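Local coordinates for packaging protein UL32 (Human herpesvirus 8 type M, PDB 6XF9) that forms a pentameric ring required for herpesviral packaging, binds zinc, and probably acts in cleavage and packaging of the viral genomic DNA, at residues M123-D126 and L127-H130; E157-R160 and G161-T164; E73-A76 and C77-F81; L99-I102 and M103-F107; Q41-Q44 and S45-S49. All coordinates share one frame; numbering follows the deposited sequence.

Interaction 1. Residues M123-D126 and L127-H130; sequences MGID and LQLH. With ZN (zinc ion), chain O.
Gln128 N reaches back to Gly124 O at 2.9 Å in an almost straight bond (N-H...O 172°), and Gln128 CG presses on the same oxygen from 3.3 Å. One residue on, Leu129 N meets Ile125 O, also at 2.9 Å, while Leu129 CG also packs close to that oxygen. Here, in the opening turn of helix 124-133, the packing is tight. The start of the turn is tied down by Asp126, whose OD2 takes Met123 N on its anti lone pair at 2.8 Å; this is the half of a capping box that the third helical residue supplies to the N-cap. Asp126 OD1 turns to Ser45 OG.

The side-chain contacts are looser. Ile125 CG1, anti to the backbone N (chi1 -163°), runs beside Leu129 and comes within 4.1 Å of Leu129 CD1, both chains pointing the same way. The Ile125 and Gln128 side chains cross at about a right angle, with Ile125 CD1 4.0 Å from Gln128 NE2. All eight residues are buried, so the looser part faces protein and not bulk solvent.

At the far end His130 swings away from the first turn and binds zinc through ND1 at 2.1 Å, alongside Cys52, Cys55 and Cys136, leaving NE2 to Tyr75 OH. The turn is wedged between two helices: Met123, Ile125 and Asp126 lie against helix 37-45, Leu127 and Gln128 against helix 89-106.

Interaction 2. Residues E157-R160 and G161-T164; sequences EFIR and GMLT
Arg160 O gathers several donors near the end of helix 145-164. Thr164 N makes the regular bond to it at 3.1 Å (N-H...O 157°), Leu163 N adds a weak one at 3.2 Å, and Thr164 OG1 lies 3.3 Å away in a weak contact whose proton is not settled. A turn earlier, Glu157 O accepts Gly161 N at 2.8 Å.

The apolar side is carried by Met162 and Ile159, which cross obliquely. The methionine chain bends at its last torsion (chi3 -88°), folding CE back against the preceding turn to touch Ile159 CG1 at 3.8 Å; the same methyl sits 3.8 Å from Phe158 O. Ile159 and Met162 also face helix 416-430, through Phe423 and Asn430.

On another side of the helix Arg160 folds back over Glu157. Its guanidinium group meets the carboxylate through both terminal nitrogens: NH2 bonds OE1 at 2.9 Å, on the syn side but 30° out of the carboxylate plane, while NH1 pairs with OE2 in a salt bridge whose very short modelled length is doubtful. NH1 also gives a hydrogen bond to Leu46 O.

Gripped from two directions, the arginine head probably has little freedom to rotate. Its charge is probably balanced by a neighbour on its own helix, and the salt bridge would hold NH1 in place for the Leu46 carbonyl just beyond helix 37-45.

Interaction 3. Residues E73-A76 and C77-F81; sequences EDYA and CLCFF
Cys79 SG sits over one face of the Tyr75 ring, a sulfur-aromatic contact along one turn of helix 71-83. The sulfur is 3.7 Å from the ring centroid and only 20° off the normal, displaced from the ring centre, so that it comes closest to Tyr75 CZ, at 3.5 Å, with CE1 next at 3.6 Å. Two torsions bring them together: Tyr75 CG lies anti to its own N (chi1 171°), sending the ring forward beside the carbonyl, while Cys79 SG lies beside the backbone N and is thereby turned back toward the ring.

Beneath this pair the backbone fixes the spacing. Cys79 N bonds Tyr75 O at 3.0 Å, flanked by Leu78 N to Asp74 O at 3.2 Å and Phe80 N to Ala76 O at 3.1 Å. Cys77 N is shared, with its main partner Glu73 O at 3.1 Å and a weaker one in Asp74 O.

Farther out, other parts of the chain hold the helix in place. Both acids at its start, Glu73 and Asp74, form salt bridges with Arg398, and helix 391-402 also packs on Ala76 and Cys77. Helix 89-106 covers Leu78, and Phe137 touches Cys79.

The phenol end of Tyr75 is the outward link, since its OH hydrogen-bonds NE2 of the zinc ligand His130. A soft, polarisable sulfur on the ring face and a polar bond at the hydroxyl probably restrict the tyrosine; as a second-shell residue of the zinc site it is well placed to orient the imidazole through the nitrogen that does not bind metal.

Interaction 4. Residues L99-I102 and M103-F107; sequences LCEI and MHLHF
Leu105 folds back over Glu101 near the end of helix 89-106. Its CB stands 3.6 Å from Glu101 O, the carbonyl that takes Leu105 N at 3.0 Å. CG stays 3.8 Å from this oxygen, and the branch then splits: CD2 skirts it at 4.0 Å, while CD1 presses in to 3.1 Å. The same CD1 also lies 3.1 Å from Glu101 OE2, a tight approach of a methyl to two oxygens of one residue. The glutamate chain makes this possible by bending at chi2 (73°), which brings the carboxylate across the end of the leucine; OE2 is claimed by a salt bridge to Arg12.

Elsewhere round the turn the backbone oxygens meet carbon as well. Met103 CG lies close to Leu99 O, while Ile102 O, the acceptor for His106 N, meets the His106 ring at its edge and in its plane, 3.3 Å from CD2. That imidazole sends NE2 to Asp74 in a weak hydrogen bond. His104 is placed differently, its ND1 bonded to His13 NE2 and the two rings nearly parallel.

Ile102 packs on Phe71, Asp74 and Leu78 of helix 71-83. With Phe107 leaving helical geometry, these are the final turns of an alpha helix: successive i to i+4 bonds close it, and its side chains fasten the end to helix 71-83 and to the N-terminal region.

Interaction 5. Residues Q41-Q44 and S45-S49; sequences QIHQ and SLQPS
Ser45 N to Gln41 O, at 2.8 Å, is the last short backbone bond as helix 37-45 runs out. After it the hydrogen bonds lengthen. Leu46 N reaches Ile42 O at 3.2 Å and, weakly, His43 O; Gln47 N then finds only a weak bond to Gln44 O, 3.3 Å away, as the chain leaves the helix. Ser50 OG lies in hydrogen-bonding reach of both Gln44 O and Gln47 O, which must share its one proton.

The apolar contact is between Ile42 and Leu46, which lie side by side and point the same way, with Ile42 CG2 4.1 Å from Leu46 CD1. Both touch Ile125 of helix 124-133.

A polar side chain meets a ring on another side. Gln47 NE2 comes to the edge of the His43 imidazole, near its plane, 3.5 Å from CD2 and 3.6 Å from NE2. The amide is turned almost perpendicular to the ring, the planes 86° apart. His43 CG lies anti to the backbone N (chi1 -174°), which directs the ring along the helix to where the extended glutamine chain passes. Arg160 and Thr164 pack on the same histidine.

Other polar groups bond beyond the turn. The Gln41 amide bonds Gly120 N and Arg121 O, while the carbonyls of Pro48 and Ser49 accept Lys328 NZ and Gln361 NE2 of a neighbouring subunit. As the helical bonds weaken, the Ser50 hydroxyl and the Arg160 guanidinium take up carbonyls there, and the loop that follows offers its own carbonyls to the next subunit of the ring.

Along the chain the order is interaction 5, 3, 4, 1, 2, each on its own helix (37-45, 71-83, 89-106, 124-133 and 145-164), interaction 5 running off its helix into the loop beyond. Interaction 1 touches interactions 5, 3 and 4, at about 10, 16 and 18 Å between centres, and lies near interaction 2, about 14 Å between centres, without touching it. Interactions 3 and 4 pack together, centres about 12 Å apart, as do 2 and 5, centres about 10 Å apart; between the two pairs, centres are about 25 to 31 Å apart. The helix carrying the zinc histidine therefore links the 71-83/89-106 pair to interaction 5, which packs on interaction 2 and reaches the subunit interface.

Interaction 1. Residues M123-D126 and L127-H130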
loop_
_atom_site.group_PDB
_atom_site.type_symbol
_atom_site.label_atom_id
_atom_site.label_comp_id
_atom_site.label_asym_id
_atom_site.label_seq_id
_atom_site.Cartn_x
_atom_site.Cartn_y
_atom_site.Cartn_z
ATOM N N MET D 123 -29.285 11.613 -34.059
ATOM C CA MET D 123 -28.760 12.761 -33.346
ATOM C C MET D 123 -27.261 12.879 -33.551
ATOM O O MET D 123 -26.590 11.927 -33.968
ATOM C CB MET D 123 -29.082 12.657 -31.869
ATOM C CG MET D 123 -30.556 12.614 -31.709
ATOM S SD MET D 123 -31.074 13.739 -30.448
ATOM C CE MET D 123 -32.814 13.387 -30.461
ATOM N N GLY D 124 -26.750 14.066 -33.201
ATOM C CA GLY D 124 -25.321 14.322 -33.307
ATOM C C GLY D 124 -24.490 13.236 -32.663
ATOM O O GLY D 124 -23.470 12.810 -33.207
ATOM N N ILE D 125 -24.919 12.759 -31.498
ATOM C CA ILE D 125 -24.138 11.721 -30.841
ATOM C C ILE D 125 -24.109 10.463 -31.701
ATOM O O ILE D 125 -23.100 9.748 -31.722
ATOM C CB ILE D 125 -24.687 11.447 -29.426
ATOM C CG1 ILE D 125 -23.652 10.687 -28.599
ATOM C CG2 ILE D 125 -26.008 10.676 -29.481
ATOM C CD1 ILE D 125 -22.300 11.353 -28.599
ATOM N N ASP D 126 -25.182 10.187 -32.458
ATOM C CA ASP D 126 -25.211 8.967 -33.269
ATOM C C ASP D 126 -24.244 9.053 -34.443
ATOM O O ASP D 126 -23.583 8.057 -34.781
ATOM C CB ASP D 126 -26.623 8.698 -33.779
ATOM C CG ASP D 126 -27.626 8.541 -32.659
ATOM O OD1 ASP D 126 -27.421 7.633 -31.820
ATOM O OD2 ASP D 126 -28.624 9.308 -32.633
ATOM N N LEU D 127 -24.162 10.235 -35.077
ATOM C CA LEU D 127 -23.179 10.479 -36.133
ATOM C C LEU D 127 -21.754 10.407 -35.594
ATOM O O LEU D 127 -20.866 9.835 -36.236
ATOM C CB LEU D 127 -23.435 11.837 -36.776
ATOM C CG LEU D 127 -24.795 11.968 -37.461
ATOM C CD1 LEU D 127 -25.047 13.415 -37.870
ATOM C CD2 LEU D 127 -24.915 11.052 -38.664
ATOM N N GLN D 128 -21.497 11.056 -34.451
ATOM C CA GLN D 128 -20.175 11.011 -33.823
ATOM C C GLN D 128 -19.749 9.586 -33.483
ATOM O O GLN D 128 -18.604 9.190 -33.724
ATOM C CB GLN D 128 -20.197 11.843 -32.554
ATOM C CG GLN D 128 -20.269 13.316 -32.765
ATOM C CD GLN D 128 -19.971 14.056 -31.484
ATOM O OE1 GLN D 128 -18.814 14.241 -31.120
ATOM N NE2 GLN D 128 -21.016 14.436 -30.762
ATOM N N LEU D 129 -20.646 8.811 -32.871
ATOM C CA LEU D 129 -20.305 7.444 -32.482
ATOM C C LEU D 129 -20.023 6.580 -33.706
ATOM O O LEU D 129 -19.081 5.771 -33.705
ATOM C CB LEU D 129 -21.426 6.844 -31.629
ATOM C CG LEU D 129 -21.511 7.260 -30.150
ATOM C CD1 LEU D 129 -22.780 6.749 -29.494
ATOM C CD2 LEU D 129 -20.302 6.697 -29.406
ATOM N N HIS D 130 -20.841 6.719 -34.757
ATOM C CA HIS D 130 -20.693 5.845 -35.921
ATOM C C HIS D 130 -19.489 6.228 -36.772
ATOM O O HIS D 130 -18.686 5.368 -37.154
ATOM C CB HIS D 130 -21.974 5.850 -36.757
ATOM C CG HIS D 130 -21.875 5.026 -38.003
ATOM N ND1 HIS D 130 -22.017 3.658 -38.001
ATOM C CD2 HIS D 130 -21.650 5.384 -39.291
ATOM C CE1 HIS D 130 -21.875 3.205 -39.234
ATOM N NE2 HIS D 130 -21.648 4.231 -40.035
HETATM ZN ZN ZN O . -22.511 2.300 -36.544
#

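Interaction 2. Residues E157-R160 and G161-T164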
loop_
_atom_site.group_PDB
_atom_site.type_symbol
_atom_site.label_atom_id
_atom_site.label_comp_id
_atom_site.label_asym_id
_atom_site.label_seq_id
_atom_site.Cartn_x
_atom_site.Cartn_y
_atom_site.Cartn_z
ATOM N N GLU D 157 -18.415 5.009 -21.813
ATOM C CA GLU D 157 -18.593 5.390 -20.412
ATOM C C GLU D 157 -18.094 6.804 -20.167
ATOM O O GLU D 157 -18.820 7.644 -19.616
ATOM C CB GLU D 157 -17.877 4.402 -19.491
ATOM C CG GLU D 157 -18.495 3.026 -19.546
ATOM C CD GLU D 157 -19.919 3.024 -18.994
ATOM O OE1 GLU D 157 -20.078 3.290 -17.770
ATOM O OE2 GLU D 157 -20.869 2.772 -19.787
ATOM N N PHE D 158 -16.864 7.103 -20.592
ATOM C CA PHE D 158 -16.346 8.432 -20.288
ATOM C C PHE D 158 -16.978 9.520 -21.145
ATOM O O PHE D 158 -16.973 10.680 -20.744
ATOM C CB PHE D 158 -14.841 8.465 -20.418
ATOM C CG PHE D 158 -14.144 7.907 -19.235
ATOM C CD1 PHE D 158 -14.190 6.551 -18.975
ATOM C CD2 PHE D 158 -13.460 8.749 -18.355
ATOM C CE1 PHE D 158 -13.532 6.019 -17.858
ATOM C CE2 PHE D 158 -12.803 8.238 -17.243
ATOM C CZ PHE D 158 -12.838 6.866 -16.993
ATOM N N ILE D 159 -17.456 9.216 -22.346
ATOM C CA ILE D 159 -18.220 10.245 -23.038
ATOM C C ILE D 159 -19.543 10.467 -22.329
ATOM O O ILE D 159 -19.990 11.609 -22.172
ATOM C CB ILE D 159 -18.403 9.918 -24.526
ATOM C CG1 ILE D 159 -17.047 10.022 -25.212
ATOM C CG2 ILE D 159 -19.365 10.910 -25.150
ATOM C CD1 ILE D 159 -17.003 9.406 -26.541
ATOM N N ARG D 160 -20.191 9.381 -21.885
ATOM C CA ARG D 160 -21.435 9.516 -21.129
ATOM C C ARG D 160 -21.217 10.320 -19.843
ATOM O O ARG D 160 -22.108 11.060 -19.415
ATOM C CB ARG D 160 -22.013 8.135 -20.810
ATOM C CG ARG D 160 -23.506 8.191 -20.557
ATOM C CD ARG D 160 -24.167 6.814 -20.396
ATOM N NE ARG D 160 -23.755 6.156 -19.164
ATOM C CZ ARG D 160 -22.992 5.073 -19.106
ATOM N NH1 ARG D 160 -22.566 4.493 -20.224
ATOM N NH2 ARG D 160 -22.662 4.561 -17.922
ATOM N N GLY D 161 -20.049 10.179 -19.210
ATOM C CA GLY D 161 -19.720 11.031 -18.075
ATOM C C GLY D 161 -19.730 12.509 -18.429
ATOM O O GLY D 161 -20.252 13.335 -17.684
ATOM N N MET D 162 -19.136 12.868 -19.568
ATOM C CA MET D 162 -19.138 14.270 -19.990
ATOM C C MET D 162 -20.548 14.802 -20.220
ATOM O O MET D 162 -20.788 16.008 -20.080
ATOM C CB MET D 162 -18.311 14.430 -21.258
ATOM C CG MET D 162 -16.854 14.217 -21.024
ATOM S SD MET D 162 -15.917 14.675 -22.485
ATOM C CE MET D 162 -15.939 13.124 -23.398
ATOM N N LEU D 163 -21.481 13.931 -20.596
ATOM C CA LEU D 163 -22.862 14.363 -20.784
ATOM C C LEU D 163 -23.552 14.608 -19.440
ATOM O O LEU D 163 -24.179 15.654 -19.234
ATOM C CB LEU D 163 -23.617 13.319 -21.610
ATOM C CG LEU D 163 -25.073 13.685 -21.846
ATOM C CD1 LEU D 163 -25.162 14.868 -22.799
ATOM C CD2 LEU D 163 -25.869 12.494 -22.365
ATOM N N THR D 164 -23.426 13.665 -18.496
ATOM C CA THR D 164 -24.198 13.733 -17.259
ATOM C C THR D 164 -23.476 14.493 -16.154
ATOM O O THR D 164 -24.138 14.978 -15.222
ATOM C CB THR D 164 -24.562 12.323 -16.755
ATOM O OG1 THR D 164 -23.375 11.595 -16.400
ATOM C CG2 THR D 164 -25.351 11.556 -17.823
#

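Interaction 3. Residues E73-A76 and C77-F81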
loop_
_atom_site.group_PDB
_atom_site.type_symbol
_atom_site.label_atom_id
_atom_site.label_comp_id
_atom_site.label_asym_id
_atom_site.label_seq_id
_atom_site.Cartn_x
_atom_site.Cartn_y
_atom_site.Cartn_z
ATOM N N GLU D 73 -20.727 2.736 -53.051
ATOM C CA GLU D 73 -19.542 3.531 -53.338
ATOM C C GLU D 73 -19.671 4.958 -52.841
ATOM O O GLU D 73 -18.656 5.584 -52.523
ATOM C CB GLU D 73 -19.244 3.560 -54.833
ATOM C CG GLU D 73 -18.820 2.247 -55.433
ATOM C CD GLU D 73 -18.644 2.358 -56.943
ATOM O OE1 GLU D 73 -17.828 1.575 -57.499
ATOM O OE2 GLU D 73 -19.266 3.268 -57.557
ATOM N N ASP D 74 -20.881 5.511 -52.783
ATOM C CA ASP D 74 -20.964 6.868 -52.253
ATOM C C ASP D 74 -20.858 6.863 -50.739
ATOM O O ASP D 74 -20.239 7.759 -50.152
ATOM C CB ASP D 74 -22.259 7.563 -52.695
ATOM C CG ASP D 74 -22.305 7.831 -54.190
ATOM O OD1 ASP D 74 -21.319 8.383 -54.749
ATOM O OD2 ASP D 74 -23.359 7.523 -54.790
ATOM N N TYR D 75 -21.465 5.870 -50.091
ATOM C CA TYR D 75 -21.302 5.736 -48.650
ATOM C C TYR D 75 -19.841 5.477 -48.307
ATOM O O TYR D 75 -19.318 6.035 -47.336
ATOM C CB TYR D 75 -22.219 4.636 -48.116
ATOM C CG TYR D 75 -21.987 4.248 -46.675
ATOM C CD1 TYR D 75 -22.191 5.151 -45.629
ATOM C CD2 TYR D 75 -21.595 2.962 -46.355
ATOM C CE1 TYR D 75 -21.968 4.768 -44.294
ATOM C CE2 TYR D 75 -21.378 2.575 -45.046
ATOM C CZ TYR D 75 -21.558 3.466 -44.015
ATOM O OH TYR D 75 -21.327 3.013 -42.713
ATOM N N ALA D 76 -19.161 4.647 -49.101
ATOM C CA ALA D 76 -17.749 4.373 -48.849
ATOM C C ALA D 76 -16.873 5.602 -49.052
ATOM O O ALA D 76 -15.780 5.667 -48.480
ATOM C CB ALA D 76 -17.256 3.232 -49.726
ATOM N N CYS D 77 -17.284 6.566 -49.883
ATOM C CA CYS D 77 -16.506 7.803 -49.978
ATOM C C CYS D 77 -16.648 8.638 -48.725
ATOM O O CYS D 77 -15.664 9.189 -48.220
ATOM C CB CYS D 77 -16.929 8.632 -51.177
ATOM S SG CYS D 77 -16.199 8.062 -52.643
ATOM N N LEU D 78 -17.883 8.782 -48.239
ATOM C CA LEU D 78 -18.119 9.467 -46.974
ATOM C C LEU D 78 -17.273 8.856 -45.869
ATOM O O LEU D 78 -16.581 9.568 -45.130
ATOM C CB LEU D 78 -19.593 9.377 -46.611
ATOM C CG LEU D 78 -19.925 9.995 -45.268
ATOM C CD1 LEU D 78 -19.409 11.410 -45.195
ATOM C CD2 LEU D 78 -21.412 9.898 -44.998
ATOM N N CYS D 79 -17.289 7.524 -45.762
ATOM C CA CYS D 79 -16.463 6.860 -44.765
ATOM C C CYS D 79 -14.983 7.211 -44.933
ATOM O O CYS D 79 -14.315 7.580 -43.965
ATOM C CB CYS D 79 -16.695 5.355 -44.828
ATOM S SG CYS D 79 -18.364 4.919 -44.311
ATOM N N PHE D 80 -14.457 7.152 -46.152
ATOM C CA PHE D 80 -13.041 7.468 -46.338
ATOM C C PHE D 80 -12.727 8.877 -45.854
ATOM O O PHE D 80 -11.677 9.114 -45.250
ATOM C CB PHE D 80 -12.659 7.309 -47.808
ATOM C CG PHE D 80 -11.201 7.487 -48.087
ATOM C CD1 PHE D 80 -10.315 6.445 -47.907
ATOM C CD2 PHE D 80 -10.724 8.679 -48.561
ATOM C CE1 PHE D 80 -8.962 6.605 -48.177
ATOM C CE2 PHE D 80 -9.375 8.850 -48.841
ATOM C CZ PHE D 80 -8.492 7.813 -48.648
ATOM N N PHE D 81 -13.620 9.829 -46.122
ATOM C CA PHE D 81 -13.382 11.206 -45.709
ATOM C C PHE D 81 -13.367 11.327 -44.198
ATOM O O PHE D 81 -12.505 12.004 -43.627
ATOM C CB PHE D 81 -14.457 12.119 -46.307
ATOM C CG PHE D 81 -14.093 12.685 -47.652
ATOM C CD1 PHE D 81 -13.748 11.851 -48.702
ATOM C CD2 PHE D 81 -14.161 14.054 -47.880
ATOM C CE1 PHE D 81 -13.415 12.365 -49.938
ATOM C CE2 PHE D 81 -13.834 14.571 -49.126
ATOM C CZ PHE D 81 -13.464 13.717 -50.153
#

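Interaction 4. Residues L99-I102 and M103-F107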
loop_
_atom_site.group_PDB
_atom_site.type_symbol
_atom_site.label_atom_id
_atom_site.label_comp_id
_atom_site.label_asym_id
_atom_site.label_seq_id
_atom_site.Cartn_x
_atom_site.Cartn_y
_atom_site.Cartn_z
ATOM N N LEU D 99 -24.654 12.578 -45.507
ATOM C CA LEU D 99 -25.546 11.436 -45.314
ATOM C C LEU D 99 -26.948 11.736 -45.840
ATOM O O LEU D 99 -27.608 10.848 -46.384
ATOM C CB LEU D 99 -25.587 11.026 -43.839
ATOM C CG LEU D 99 -26.356 9.722 -43.615
ATOM C CD1 LEU D 99 -25.581 8.583 -44.184
ATOM C CD2 LEU D 99 -26.639 9.475 -42.152
ATOM N N CYS D 100 -27.448 12.961 -45.638
ATOM C CA CYS D 100 -28.645 13.396 -46.354
ATOM C C CYS D 100 -28.512 13.178 -47.854
ATOM O O CYS D 100 -29.321 12.482 -48.480
ATOM C CB CYS D 100 -28.924 14.875 -46.102
ATOM S SG CYS D 100 -30.013 15.209 -44.777
ATOM N N GLU D 101 -27.479 13.773 -48.443
ATOM C CA GLU D 101 -27.321 13.721 -49.884
ATOM C C GLU D 101 -27.312 12.282 -50.372
ATOM O O GLU D 101 -28.006 11.947 -51.334
ATOM C CB GLU D 101 -26.038 14.450 -50.258
ATOM C CG GLU D 101 -25.671 14.452 -51.707
ATOM C CD GLU D 101 -26.527 15.354 -52.551
ATOM O OE1 GLU D 101 -27.365 16.110 -52.012
ATOM O OE2 GLU D 101 -26.320 15.325 -53.780
ATOM N N ILE D 102 -26.585 11.401 -49.682
ATOM C CA ILE D 102 -26.537 10.004 -50.100
ATOM C C ILE D 102 -27.928 9.388 -50.045
ATOM O O ILE D 102 -28.260 8.511 -50.853
ATOM C CB ILE D 102 -25.524 9.220 -49.248
ATOM C CG1 ILE D 102 -24.107 9.610 -49.637
ATOM C CG2 ILE D 102 -25.698 7.710 -49.416
ATOM C CD1 ILE D 102 -23.100 9.158 -48.636
ATOM N N MET D 103 -28.776 9.850 -49.118
ATOM C CA MET D 103 -30.111 9.272 -48.970
ATOM C C MET D 103 -31.083 9.767 -50.038
ATOM O O MET D 103 -31.940 9.001 -50.496
ATOM C CB MET D 103 -30.691 9.617 -47.595
ATOM C CG MET D 103 -30.000 8.980 -46.420
ATOM S SD MET D 103 -30.409 7.242 -46.293
ATOM C CE MET D 103 -32.105 7.285 -45.735
ATOM N N HIS D 104 -30.961 11.033 -50.442
ATOM C CA HIS D 104 -31.788 11.574 -51.512
ATOM C C HIS D 104 -31.401 11.031 -52.885
ATOM O O HIS D 104 -32.260 10.935 -53.771
ATOM C CB HIS D 104 -31.702 13.087 -51.470
ATOM C CG HIS D 104 -32.475 13.671 -50.337
ATOM N ND1 HIS D 104 -32.010 14.723 -49.580
ATOM C CD2 HIS D 104 -33.664 13.314 -49.796
ATOM C CE1 HIS D 104 -32.899 15.014 -48.644
ATOM N NE2 HIS D 104 -33.909 14.170 -48.750
ATOM N N LEU D 105 -30.123 10.692 -53.091
ATOM C CA LEU D 105 -29.700 10.119 -54.367
ATOM C C LEU D 105 -30.192 8.693 -54.531
ATOM O O LEU D 105 -30.652 8.308 -55.615
ATOM C CB LEU D 105 -28.180 10.148 -54.504
ATOM C CG LEU D 105 -27.390 11.341 -55.008
ATOM C CD1 LEU D 105 -27.812 12.620 -54.365
ATOM C CD2 LEU D 105 -25.952 11.059 -54.684
ATOM N N HIS D 106 -30.066 7.878 -53.484
ATOM C CA HIS D 106 -30.230 6.441 -53.635
ATOM C C HIS D 106 -31.452 5.852 -52.944
ATOM O O HIS D 106 -31.767 4.684 -53.198
ATOM C CB HIS D 106 -28.977 5.718 -53.130
ATOM C CG HIS D 106 -27.719 6.171 -53.794
ATOM N ND1 HIS D 106 -27.103 5.447 -54.791
ATOM C CD2 HIS D 106 -26.955 7.273 -53.601
ATOM C CE1 HIS D 106 -26.010 6.082 -55.180
ATOM N NE2 HIS D 106 -25.895 7.193 -54.473
ATOM N N PHE D 107 -32.065 6.620 -52.048
ATOM C CA PHE D 107 -33.282 6.211 -51.359
ATOM C C PHE D 107 -34.230 7.403 -51.222
ATOM O O PHE D 107 -34.465 7.877 -50.111
ATOM C CB PHE D 107 -32.955 5.632 -49.981
ATOM C CG PHE D 107 -32.236 4.315 -50.031
ATOM C CD1 PHE D 107 -30.853 4.267 -50.085
ATOM C CD2 PHE D 107 -32.943 3.124 -50.024
ATOM C CE1 PHE D 107 -30.188 3.057 -50.131
ATOM C CE2 PHE D 107 -32.285 1.910 -50.068
ATOM C CZ PHE D 107 -30.905 1.876 -50.122
#

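Interaction 5. Residues Q41-Q44 and S45-S49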
loop_
_atom_site.group_PDB
_atom_site.type_symbol
_atom_site.label_atom_id
_atom_site.label_comp_id
_atom_site.label_asym_id
_atom_site.label_seq_id
_atom_site.Cartn_x
_atom_site.Cartn_y
_atom_site.Cartn_z
ATOM N N GLN D 41 -32.419 10.357 -24.983
ATOM C CA GLN D 41 -32.012 9.561 -26.138
ATOM C C GLN D 41 -30.502 9.569 -26.325
ATOM O O GLN D 41 -29.904 8.520 -26.594
ATOM C CB GLN D 41 -32.705 10.075 -27.403
ATOM C CG GLN D 41 -32.684 9.094 -28.556
ATOM C CD GLN D 41 -33.101 9.722 -29.881
ATOM O OE1 GLN D 41 -34.211 10.244 -30.009
ATOM N NE2 GLN D 41 -32.210 9.677 -30.873
ATOM N N ILE D 42 -29.863 10.738 -26.205
ATOM C CA ILE D 42 -28.408 10.787 -26.310
ATOM C C ILE D 42 -27.789 9.899 -25.240
ATOM O O ILE D 42 -26.867 9.123 -25.503
ATOM C CB ILE D 42 -27.912 12.238 -26.200
ATOM C CG1 ILE D 42 -28.359 13.046 -27.413
ATOM C CG2 ILE D 42 -26.397 12.277 -26.073
ATOM C CD1 ILE D 42 -28.000 14.505 -27.321
ATOM N N HIS D 43 -28.289 10.007 -24.009
ATOM C CA HIS D 43 -27.788 9.153 -22.941
ATOM C C HIS D 43 -28.018 7.681 -23.271
ATOM O O HIS D 43 -27.232 6.812 -22.862
ATOM C CB HIS D 43 -28.456 9.524 -21.616
ATOM C CG HIS D 43 -27.900 8.785 -20.442
ATOM N ND1 HIS D 43 -27.049 9.382 -19.534
ATOM C CD2 HIS D 43 -28.043 7.498 -20.041
ATOM C CE1 HIS D 43 -26.692 8.495 -18.621
ATOM N NE2 HIS D 43 -27.279 7.344 -18.907
ATOM N N GLN D 44 -29.100 7.385 -23.998
ATOM C CA GLN D 44 -29.367 6.020 -24.439
ATOM C C GLN D 44 -28.406 5.573 -25.526
ATOM O O GLN D 44 -28.046 4.393 -25.589
ATOM C CB GLN D 44 -30.806 5.893 -24.919
ATOM C CG GLN D 44 -31.229 4.458 -25.148
ATOM C CD GLN D 44 -32.647 4.358 -25.670
ATOM O OE1 GLN D 44 -33.109 5.206 -26.457
ATOM N NE2 GLN D 44 -33.356 3.308 -25.236
ATOM N N SER D 45 -27.998 6.485 -26.407
ATOM C CA SER D 45 -27.043 6.109 -27.443
ATOM C C SER D 45 -25.685 5.750 -26.861
ATOM O O SER D 45 -24.953 4.955 -27.464
ATOM C CB SER D 45 -26.886 7.237 -28.458
ATOM O OG SER D 45 -28.118 7.508 -29.119
ATOM N N LEU D 46 -25.339 6.297 -25.688
ATOM C CA LEU D 46 -24.050 6.064 -25.040
ATOM C C LEU D 46 -24.090 4.897 -24.068
ATOM O O LEU D 46 -23.228 4.797 -23.188
ATOM C CB LEU D 46 -23.581 7.341 -24.344
ATOM C CG LEU D 46 -23.277 8.403 -25.405
ATOM C CD1 LEU D 46 -23.333 9.802 -24.844
ATOM C CD2 LEU D 46 -21.910 8.147 -25.998
ATOM N N GLN D 47 -25.065 4.012 -24.207
ATOM C CA GLN D 47 -24.836 2.856 -23.354
ATOM C C GLN D 47 -24.245 1.695 -24.151
ATOM O O GLN D 47 -24.578 1.508 -25.333
ATOM C CB GLN D 47 -26.127 2.433 -22.658
ATOM C CG GLN D 47 -26.472 3.411 -21.534
ATOM C CD GLN D 47 -27.916 3.362 -21.085
ATOM O OE1 GLN D 47 -28.771 2.719 -21.717
ATOM N NE2 GLN D 47 -28.195 4.026 -19.957
ATOM N N PRO D 48 -23.297 0.974 -23.548
ATOM C CA PRO D 48 -22.441 0.063 -24.330
ATOM C C PRO D 48 -23.179 -1.052 -25.074
ATOM O O PRO D 48 -22.619 -1.619 -26.028
ATOM C CB PRO D 48 -21.483 -0.493 -23.271
ATOM C CG PRO D 48 -21.369 0.634 -22.287
ATOM C CD PRO D 48 -22.738 1.248 -22.218
ATOM N N SER D 49 -24.384 -1.420 -24.649
ATOM C CA SER D 49 -25.132 -2.502 -25.276
ATOM C C SER D 49 -26.338 -2.031 -26.086
ATOM O O SER D 49 -27.118 -2.874 -26.547
ATOM C CB SER D 49 -25.574 -3.479 -24.190
ATOM O OG SER D 49 -26.277 -2.761 -23.166
#